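PDB 3KZG: arginine 3rd transport system periplasmic binding protein from Legionella pneumophila subsp. pneumophila str. Philadelphia 1, which probably binds arginine in the periplasm as the solute-binding component of an amino acid transport system. Local coordinates for residues V67-I73 / G190-M196; I72-R77 / G118-R123. One frame throughout, in Å; residues are numbered along the deposited sequence.

Contact 1: V67-I73 / G190-M196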
ATOM      1  N   VAL A  67      24.978 -19.754  -9.794  1.00 20.44           N
ATOM      2  CA  VAL A  67      25.728 -19.232  -8.662  1.00 18.38           C
ATOM      3  C   VAL A  67      25.034 -17.988  -8.118  1.00 18.45           C
ATOM      4  O   VAL A  67      24.603 -17.120  -8.878  1.00 15.14           O
ATOM      5  CB  VAL A  67      27.174 -18.854  -9.047  1.00 17.41           C
ATOM      6  CG1 VAL A  67      27.794 -17.994  -7.957  1.00 17.91           C
ATOM      7  CG2 VAL A  67      28.003 -20.115  -9.242  1.00 18.18           C
ATOM      8  N   ILE A  68      24.910 -17.937  -6.796  1.00 17.63           N
ATOM      9  CA  ILE A  68      24.317 -16.804  -6.102  1.00 16.15           C
ATOM     10  C   ILE A  68      25.119 -16.619  -4.818  1.00 17.33           C
ATOM     11  O   ILE A  68      25.079 -17.451  -3.914  1.00 18.48           O
ATOM     12  CB  ILE A  68      22.820 -17.035  -5.774  1.00 13.96           C
ATOM     13  CG1 ILE A  68      22.244 -15.785  -5.100  1.00 13.50           C
ATOM     14  CG2 ILE A  68      22.639 -18.278  -4.902  1.00 16.85           C
ATOM     15  CD1 ILE A  68      20.743 -15.822  -4.901  1.00  8.15           C
ATOM     16  N   ALA A  69      25.879 -15.534  -4.773  1.00 17.62           N
ATOM     17  CA  ALA A  69      26.710 -15.218  -3.627  1.00 17.00           C
ATOM     18  C   ALA A  69      27.057 -13.748  -3.739  1.00 16.88           C
ATOM     19  O   ALA A  69      28.182 -13.395  -4.102  1.00 19.54           O
ATOM     20  CB  ALA A  69      27.972 -16.061  -3.659  1.00 20.16           C
ATOM     21  N   SER A  70      26.080 -12.897  -3.434  1.00 16.05           N
ATOM     22  CA  SER A  70      26.252 -11.452  -3.526  1.00 16.57           C
ATOM     23  C   SER A  70      27.176 -11.138  -4.701  1.00 15.55           C
ATOM     24  O   SER A  70      28.138 -10.391  -4.570  1.00 15.53           O
ATOM     25  CB  SER A  70      26.822 -10.885  -2.210  1.00 17.65           C
ATOM     26  OG  SER A  70      28.117 -11.380  -1.917  1.00 16.72           O
HETATM   27  N   MSE A  71      26.870 -11.720  -5.858  1.00 17.22           N
HETATM   28  CA  MSE A  71      27.677 -11.515  -7.054  1.00 18.73           C
HETATM   29  C   MSE A  71      27.343 -10.231  -7.792  1.00 16.40           C
HETATM   30  O   MSE A  71      26.270 -10.104  -8.379  1.00 17.25           O
HETATM   31  CB  MSE A  71      27.500 -12.685  -8.013  1.00 22.55           C
HETATM   32  CG  MSE A  71      28.560 -12.704  -9.100  1.00 29.01           C
HETATM   33 SE   MSE A  71      30.316 -12.897  -8.294  1.00 39.90          SE
HETATM   34  CE  MSE A  71      30.082 -14.711  -7.653  1.00 28.06           C
ATOM     35  N   ILE A  72      28.278  -9.291  -7.789  1.00 16.86           N
ATOM     36  CA  ILE A  72      28.064  -8.011  -8.446  1.00 17.56           C
ATOM     37  C   ILE A  72      28.259  -8.043  -9.957  1.00 18.47           C
ATOM     38  O   ILE A  72      29.306  -8.463 -10.457  1.00 17.21           O
ATOM     39  CB  ILE A  72      28.994  -6.929  -7.869  1.00 17.19           C
ATOM     40  CG1 ILE A  72      28.796  -6.829  -6.353  1.00 18.13           C
ATOM     41  CG2 ILE A  72      28.696  -5.581  -8.538  1.00 16.93           C
ATOM     42  CD1 ILE A  72      29.761  -5.897  -5.671  1.00 18.42           C
ATOM     43  N   ILE A  73      27.241  -7.580 -10.676  1.00 18.80           N
ATOM     44  CA  ILE A  73      27.303  -7.518 -12.127  1.00 18.75           C
ATOM     45  C   ILE A  73      28.333  -6.471 -12.522  1.00 18.85           C
ATOM     46  O   ILE A  73      28.183  -5.291 -12.194  1.00 18.73           O
ATOM     47  CB  ILE A  73      25.956  -7.082 -12.747  1.00 18.39           C
ATOM     48  CG1 ILE A  73      24.855  -8.066 -12.378  1.00 16.85           C
ATOM     49  CG2 ILE A  73      26.089  -6.985 -14.268  1.00 19.91           C
ATOM     50  CD1 ILE A  73      23.520  -7.694 -12.975  1.00 16.71           C
ATOM     51  N   GLY A 190      29.299  -1.521  -9.199  1.00 18.47           N
ATOM     52  CA  GLY A 190      28.699  -2.528 -10.052  1.00 19.15           C
ATOM     53  C   GLY A 190      27.251  -2.212 -10.373  1.00 18.19           C
ATOM     54  O   GLY A 190      26.758  -1.128 -10.069  1.00 17.42           O
ATOM     55  N   GLU A 191      26.559  -3.171 -10.974  1.00 18.37           N
ATOM     56  CA  GLU A 191      25.170  -2.965 -11.360  1.00 18.17           C
ATOM     57  C   GLU A 191      24.175  -3.848 -10.613  1.00 18.43           C
ATOM     58  O   GLU A 191      23.134  -4.218 -11.161  1.00 18.73           O
ATOM     59  CB  GLU A 191      25.031  -3.171 -12.873  1.00 17.65           C
ATOM     60  CG  GLU A 191      26.007  -2.332 -13.683  1.00 17.08           C
ATOM     61  CD  GLU A 191      25.818  -2.472 -15.186  1.00 19.33           C
ATOM     62  OE1 GLU A 191      24.696  -2.221 -15.673  1.00 19.89           O
ATOM     63  OE2 GLU A 191      26.795  -2.827 -15.879  1.00 19.78           O
ATOM     64  N   GLY A 192      24.497  -4.181  -9.364  1.00 17.25           N
ATOM     65  CA  GLY A 192      23.598  -4.991  -8.560  1.00 16.40           C
ATOM     66  C   GLY A 192      24.009  -6.435  -8.353  1.00 15.75           C
ATOM     67  O   GLY A 192      24.791  -6.972  -9.128  1.00 15.33           O
ATOM     68  N   TYR A 193      23.488  -7.057  -7.295  1.00 15.99           N
ATOM     69  CA  TYR A 193      23.782  -8.454  -7.004  1.00 15.98           C
ATOM     70  C   TYR A 193      22.852  -9.266  -7.883  1.00 15.90           C
ATOM     71  O   TYR A 193      21.664  -8.962  -8.000  1.00 14.47           O
ATOM     72  CB  TYR A 193      23.535  -8.787  -5.523  1.00 16.85           C
ATOM     73  CG  TYR A 193      24.421  -8.025  -4.552  1.00 17.61           C
ATOM     74  CD1 TYR A 193      25.808  -8.040  -4.685  1.00 15.13           C
ATOM     75  CD2 TYR A 193      23.866  -7.281  -3.503  1.00 18.93           C
ATOM     76  CE1 TYR A 193      26.625  -7.329  -3.804  1.00 16.83           C
ATOM     77  CE2 TYR A 193      24.676  -6.570  -2.614  1.00 15.89           C
ATOM     78  CZ  TYR A 193      26.055  -6.597  -2.774  1.00 16.38           C
ATOM     79  OH  TYR A 193      26.862  -5.887  -1.914  1.00 16.32           O
ATOM     80  N   SER A 194      23.393 -10.307  -8.505  1.00 16.54           N
ATOM     81  CA  SER A 194      22.599 -11.117  -9.413  1.00 16.85           C
ATOM     82  C   SER A 194      22.991 -12.589  -9.444  1.00 16.51           C
ATOM     83  O   SER A 194      24.037 -12.982  -8.927  1.00 19.10           O
ATOM     84  CB  SER A 194      22.706 -10.525 -10.822  1.00 16.14           C
ATOM     85  OG  SER A 194      22.373 -11.479 -11.810  1.00 21.19           O
ATOM     86  N   ILE A 195      22.131 -13.396 -10.051  1.00 16.43           N
ATOM     87  CA  ILE A 195      22.370 -14.826 -10.194  1.00 15.97           C
ATOM     88  C   ILE A 195      23.204 -14.982 -11.469  1.00 18.37           C
ATOM     89  O   ILE A 195      22.818 -14.504 -12.535  1.00 17.47           O
ATOM     90  CB  ILE A 195      21.027 -15.575 -10.293  1.00 18.30           C
ATOM     91  CG1 ILE A 195      20.254 -15.383  -8.979  1.00 17.98           C
ATOM     92  CG2 ILE A 195      21.250 -17.058 -10.555  1.00 17.63           C
ATOM     93  CD1 ILE A 195      18.886 -16.004  -8.975  1.00 18.13           C
HETATM   94  N   MSE A 196      24.354 -15.640 -11.343  1.00 18.83           N
HETATM   95  CA  MSE A 196      25.281 -15.819 -12.455  1.00 19.21           C
HETATM   96  C   MSE A 196      25.214 -17.196 -13.105  1.00 19.18           C
HETATM   97  O   MSE A 196      24.923 -18.197 -12.454  1.00 17.45           O
HETATM   98  CB  MSE A 196      26.693 -15.543 -11.947  1.00 23.99           C
HETATM   99  CG  MSE A 196      27.745 -15.292 -13.001  1.00 28.68           C
HETATM  100 SE   MSE A 196      29.380 -14.765 -12.115  1.00 39.79          SE
HETATM  101  CE  MSE A 196      29.818 -16.494 -11.304  1.00 32.34           C
TER
HETATM  102  O   HOH W   1      24.682 -13.230  -6.102  1.00 14.01           O

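Contact 2: I72-R77 / G118-R123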
ATOM      1  N   ILE A  72      28.278  -9.291  -7.789  1.00 16.86           N
ATOM      2  CA  ILE A  72      28.064  -8.011  -8.446  1.00 17.56           C
ATOM      3  C   ILE A  72      28.259  -8.043  -9.957  1.00 18.47           C
ATOM      4  O   ILE A  72      29.306  -8.463 -10.457  1.00 17.21           O
ATOM      5  CB  ILE A  72      28.994  -6.929  -7.869  1.00 17.19           C
ATOM      6  CG1 ILE A  72      28.796  -6.829  -6.353  1.00 18.13           C
ATOM      7  CG2 ILE A  72      28.696  -5.581  -8.538  1.00 16.93           C
ATOM      8  CD1 ILE A  72      29.761  -5.897  -5.671  1.00 18.42           C
ATOM      9  N   ILE A  73      27.241  -7.580 -10.676  1.00 18.80           N
ATOM     10  CA  ILE A  73      27.303  -7.518 -12.127  1.00 18.75           C
ATOM     11  C   ILE A  73      28.333  -6.471 -12.522  1.00 18.85           C
ATOM     12  O   ILE A  73      28.183  -5.291 -12.194  1.00 18.73           O
ATOM     13  CB  ILE A  73      25.956  -7.082 -12.747  1.00 18.39           C
ATOM     14  CG1 ILE A  73      24.855  -8.066 -12.378  1.00 16.85           C
ATOM     15  CG2 ILE A  73      26.089  -6.985 -14.268  1.00 19.91           C
ATOM     16  CD1 ILE A  73      23.520  -7.694 -12.975  1.00 16.71           C
ATOM     17  N   THR A  74      29.375  -6.903 -13.224  1.00 18.33           N
ATOM     18  CA  THR A  74      30.417  -5.989 -13.687  1.00 20.26           C
ATOM     19  C   THR A  74      30.739  -6.344 -15.128  1.00 21.39           C
ATOM     20  O   THR A  74      30.520  -7.476 -15.555  1.00 21.94           O
ATOM     21  CB  THR A  74      31.725  -6.121 -12.871  1.00 19.87           C
ATOM     22  OG1 THR A  74      32.321  -7.398 -13.128  1.00 19.41           O
ATOM     23  CG2 THR A  74      31.450  -5.984 -11.380  1.00 21.03           C
ATOM     24  N   ASP A  75      31.267  -5.385 -15.875  1.00 24.91           N
ATOM     25  CA  ASP A  75      31.618  -5.646 -17.264  1.00 28.79           C
ATOM     26  C   ASP A  75      32.673  -6.745 -17.388  1.00 29.19           C
ATOM     27  O   ASP A  75      32.606  -7.575 -18.291  1.00 29.51           O
ATOM     28  CB  ASP A  75      32.109  -4.362 -17.936  1.00 30.17           C
ATOM     29  CG  ASP A  75      30.977  -3.402 -18.243  1.00 32.90           C
ATOM     30  OD1 ASP A  75      29.970  -3.848 -18.835  1.00 35.82           O
ATOM     31  OD2 ASP A  75      31.094  -2.207 -17.904  1.00 33.35           O
ATOM     32  N   GLU A  76      33.636  -6.757 -16.474  1.00 30.99           N
ATOM     33  CA  GLU A  76      34.688  -7.765 -16.504  1.00 32.53           C
ATOM     34  C   GLU A  76      34.128  -9.181 -16.416  1.00 31.36           C
ATOM     35  O   GLU A  76      34.575 -10.077 -17.130  1.00 30.58           O
ATOM     36  CB  GLU A  76      35.681  -7.533 -15.369  1.00 36.38           C
ATOM     37  CG  GLU A  76      36.510  -6.272 -15.535  1.00 43.63           C
ATOM     38  CD  GLU A  76      37.557  -6.107 -14.446  1.00 47.20           C
ATOM     39  OE1 GLU A  76      37.171  -6.010 -13.259  1.00 49.79           O
ATOM     40  OE2 GLU A  76      38.761  -6.073 -14.781  1.00 49.05           O
ATOM     41  N   ARG A  77      33.148  -9.380 -15.544  1.00 29.61           N
ATOM     42  CA  ARG A  77      32.546 -10.695 -15.380  1.00 29.08           C
ATOM     43  C   ARG A  77      31.604 -11.061 -16.528  1.00 28.53           C
ATOM     44  O   ARG A  77      31.460 -12.237 -16.869  1.00 27.88           O
ATOM     45  CB  ARG A  77      31.794 -10.763 -14.047  1.00 29.81           C
ATOM     46  CG  ARG A  77      32.693 -10.627 -12.821  1.00 31.97           C
ATOM     47  CD  ARG A  77      33.757 -11.716 -12.804  1.00 32.57           C
ATOM     48  NE  ARG A  77      34.559 -11.703 -11.586  1.00 34.09           N
ATOM     49  CZ  ARG A  77      35.486 -12.611 -11.299  1.00 34.55           C
ATOM     50  NH1 ARG A  77      35.730 -13.601 -12.145  1.00 34.67           N
ATOM     51  NH2 ARG A  77      36.158 -12.542 -10.158  1.00 33.86           N
ATOM     52  N   GLY A 118      38.474 -12.022  -5.418  1.00 17.37           N
ATOM     53  CA  GLY A 118      37.439 -12.393  -6.370  1.00 18.40           C
ATOM     54  C   GLY A 118      36.409 -11.296  -6.598  1.00 20.59           C
ATOM     55  O   GLY A 118      35.674 -11.329  -7.584  1.00 19.16           O
ATOM     56  N   THR A 119      36.347 -10.325  -5.687  1.00 20.96           N
ATOM     57  CA  THR A 119      35.402  -9.219  -5.820  1.00 20.63           C
ATOM     58  C   THR A 119      36.060  -8.066  -6.563  1.00 20.00           C
ATOM     59  O   THR A 119      37.272  -8.060  -6.772  1.00 20.82           O
ATOM     60  CB  THR A 119      34.941  -8.668  -4.443  1.00 21.98           C
ATOM     61  OG1 THR A 119      36.055  -8.066  -3.769  1.00 22.70           O
ATOM     62  CG2 THR A 119      34.356  -9.769  -3.587  1.00 22.37           C
ATOM     63  N   PRO A 120      35.264  -7.071  -6.979  1.00 19.58           N
ATOM     64  CA  PRO A 120      35.815  -5.921  -7.695  1.00 18.52           C
ATOM     65  C   PRO A 120      36.279  -4.846  -6.714  1.00 17.74           C
ATOM     66  O   PRO A 120      36.603  -3.727  -7.112  1.00 17.12           O
ATOM     67  CB  PRO A 120      34.640  -5.462  -8.542  1.00 20.12           C
ATOM     68  CG  PRO A 120      33.486  -5.688  -7.615  1.00 20.47           C
ATOM     69  CD  PRO A 120      33.790  -7.058  -7.021  1.00 20.38           C
ATOM     70  N   TYR A 121      36.329  -5.200  -5.431  1.00 17.89           N
ATOM     71  CA  TYR A 121      36.718  -4.245  -4.399  1.00 17.94           C
ATOM     72  C   TYR A 121      38.171  -3.770  -4.428  1.00 18.86           C
ATOM     73  O   TYR A 121      38.457  -2.612  -4.100  1.00 18.82           O
ATOM     74  CB  TYR A 121      36.344  -4.797  -3.021  1.00 19.91           C
ATOM     75  CG  TYR A 121      34.844  -4.987  -2.861  1.00 20.74           C
ATOM     76  CD1 TYR A 121      33.945  -4.078  -3.432  1.00 20.86           C
ATOM     77  CD2 TYR A 121      34.323  -6.053  -2.127  1.00 20.41           C
ATOM     78  CE1 TYR A 121      32.570  -4.224  -3.276  1.00 20.87           C
ATOM     79  CE2 TYR A 121      32.943  -6.207  -1.964  1.00 20.93           C
ATOM     80  CZ  TYR A 121      32.076  -5.286  -2.542  1.00 19.30           C
ATOM     81  OH  TYR A 121      30.719  -5.424  -2.397  1.00 21.87           O
ATOM     82  N   ALA A 122      39.090  -4.643  -4.822  1.00 18.30           N
ATOM     83  CA  ALA A 122      40.487  -4.243  -4.908  1.00 20.81           C
ATOM     84  C   ALA A 122      40.562  -3.121  -5.936  1.00 22.44           C
ATOM     85  O   ALA A 122      41.226  -2.099  -5.729  1.00 22.46           O
ATOM     86  CB  ALA A 122      41.347  -5.418  -5.362  1.00 21.27           C
ATOM     87  N   ARG A 123      39.873  -3.323  -7.053  1.00 23.28           N
ATOM     88  CA  ARG A 123      39.853  -2.338  -8.124  1.00 23.59           C
ATOM     89  C   ARG A 123      39.225  -1.027  -7.660  1.00 21.53           C
ATOM     90  O   ARG A 123      39.685   0.053  -8.027  1.00 22.40           O
ATOM     91  CB  ARG A 123      39.087  -2.896  -9.327  1.00 28.06           C
ATOM     92  CG  ARG A 123      39.071  -1.976 -10.534  1.00 34.41           C
ATOM     93  CD  ARG A 123      38.401  -2.648 -11.724  1.00 40.11           C
ATOM     94  NE  ARG A 123      39.129  -3.834 -12.165  1.00 45.34           N
ATOM     95  CZ  ARG A 123      40.360  -3.817 -12.672  1.00 48.05           C
ATOM     96  NH1 ARG A 123      41.015  -2.669 -12.807  1.00 48.91           N
ATOM     97  NH2 ARG A 123      40.938  -4.950 -13.048  1.00 49.07           N
TER

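Contact 1: V67-I73 / G190-M196
With CG beside the backbone N (chi1 -63°), the Tyr193 ring runs alongside Ile72, whose CG1 also turns beside its own N (chi1 -56°) and comes to 3.4 Å from Tyr193 CE1. Ser70 lies over one face of that ring: its CB is 4.2 Å from the Tyr193 ring centroid, displaced toward the rim, a CH-pi contact, while Phe16 meets the ring edge-to-face. At the other end the two backbones form an antiparallel hydrogen-bonded pair, Val67 N giving to Met196 O and Met196 N returning a bond of 2.9 Å to Val67 O. Pairing then stops where residues 68-70 loop out, and resumes two residues out of step. Ser194 N reaches Met71 O at 2.9 Å, Ile73 N meets Gly192 O at 3.0 Å in an almost straight bond (170°), and Glu191 N gives to Ile73 O. A water fills in between: it accepts from Ala69 N and, at 2.7 Å, from Met71 N, and donates to Ser194 O. Two selenomethionines pack on one side of the chains, Met196 SE lying 3.7 Å from Met71 CG, with Phe56 and Phe83 touching both. Ile72 CG2 presses unusually close on Gly190 CA, at 3.4 Å. Ile73 CG1 and CD1 rest on CB of Ser194, whose OG is hydrogen-bonded to Ser84 O. This buried pairing, just past strand 180-188, is characteristic of the two-lobed periplasmic binding protein fold, in which the chain returns from the second lobe to join the first.

Contact 2: I72-R77 / G118-R123
Arg77 and Gly118 meet across the cleft between the two lobes of the family 3 binding-protein fold, the first lobe supplying 72-77 and the second the start of helix 121-127. Hydrogen bonding is led by Arg77 NH2, which reaches Gly118 O at 2.9 Å, the oxygen lying at the guanidinium edge; Phe56 adds a cation-pi contact to the same group. An ST motif steadies the base of that arginine: Thr74 OG1 accepts from Arg77 N at 3.2 Å. In amino-acid-binding relatives, the arginine of this Thr-x-x-Arg segment typically receives the ligand carboxylate, so here it probably borders the binding cleft.

Apolar packing comes from the tip of Ile72. Its CD1 touches Pro120 CG at 4.2 Å and comes within 3.4 Å of Tyr121 OH, the two side chains crossing at about a right angle. Pro120 occupies the N-cap position of the helix, and Tyr121 OH is hydrogen-bonded to Asp158 OD1.

The charged pair lies at the exposed end. Arg123 sets out anti to its N and bends at chi3 (-63°), bringing its guanidinium to Glu76. Both residues also touch crystal neighbours, which may influence this salt bridge. Carboxylate and guanidinium are turned 77° against each other: Arg123 NH2 stands 3.0 Å from Glu76 OE2, while Arg123 NE donates to Glu76 OE1 at 3.1 Å from above the carboxylate plane.

How the contacts relate
From the N terminus, the chain builds much of the first lobe, passes strand 66-67 and enters 67-73, then continues directly into 72-77; Ile72 and Ile73 belong to both contacts. It next crosses to the second lobe through strand 91-97, and after strand 112-116 reaches 118-123, where contact 2 closes a loop with 40 residues between its nearest ends. The rest of the second lobe follows before strand 180-188 leads back to 190-196 and contact 1 closes the longer loop, with contact 2 nested inside. Contact 1 fastens the returning chain to the first lobe; contact 2 bridges the lobes. They touch where the hydroxyls of Tyr193 and Tyr121 pack together.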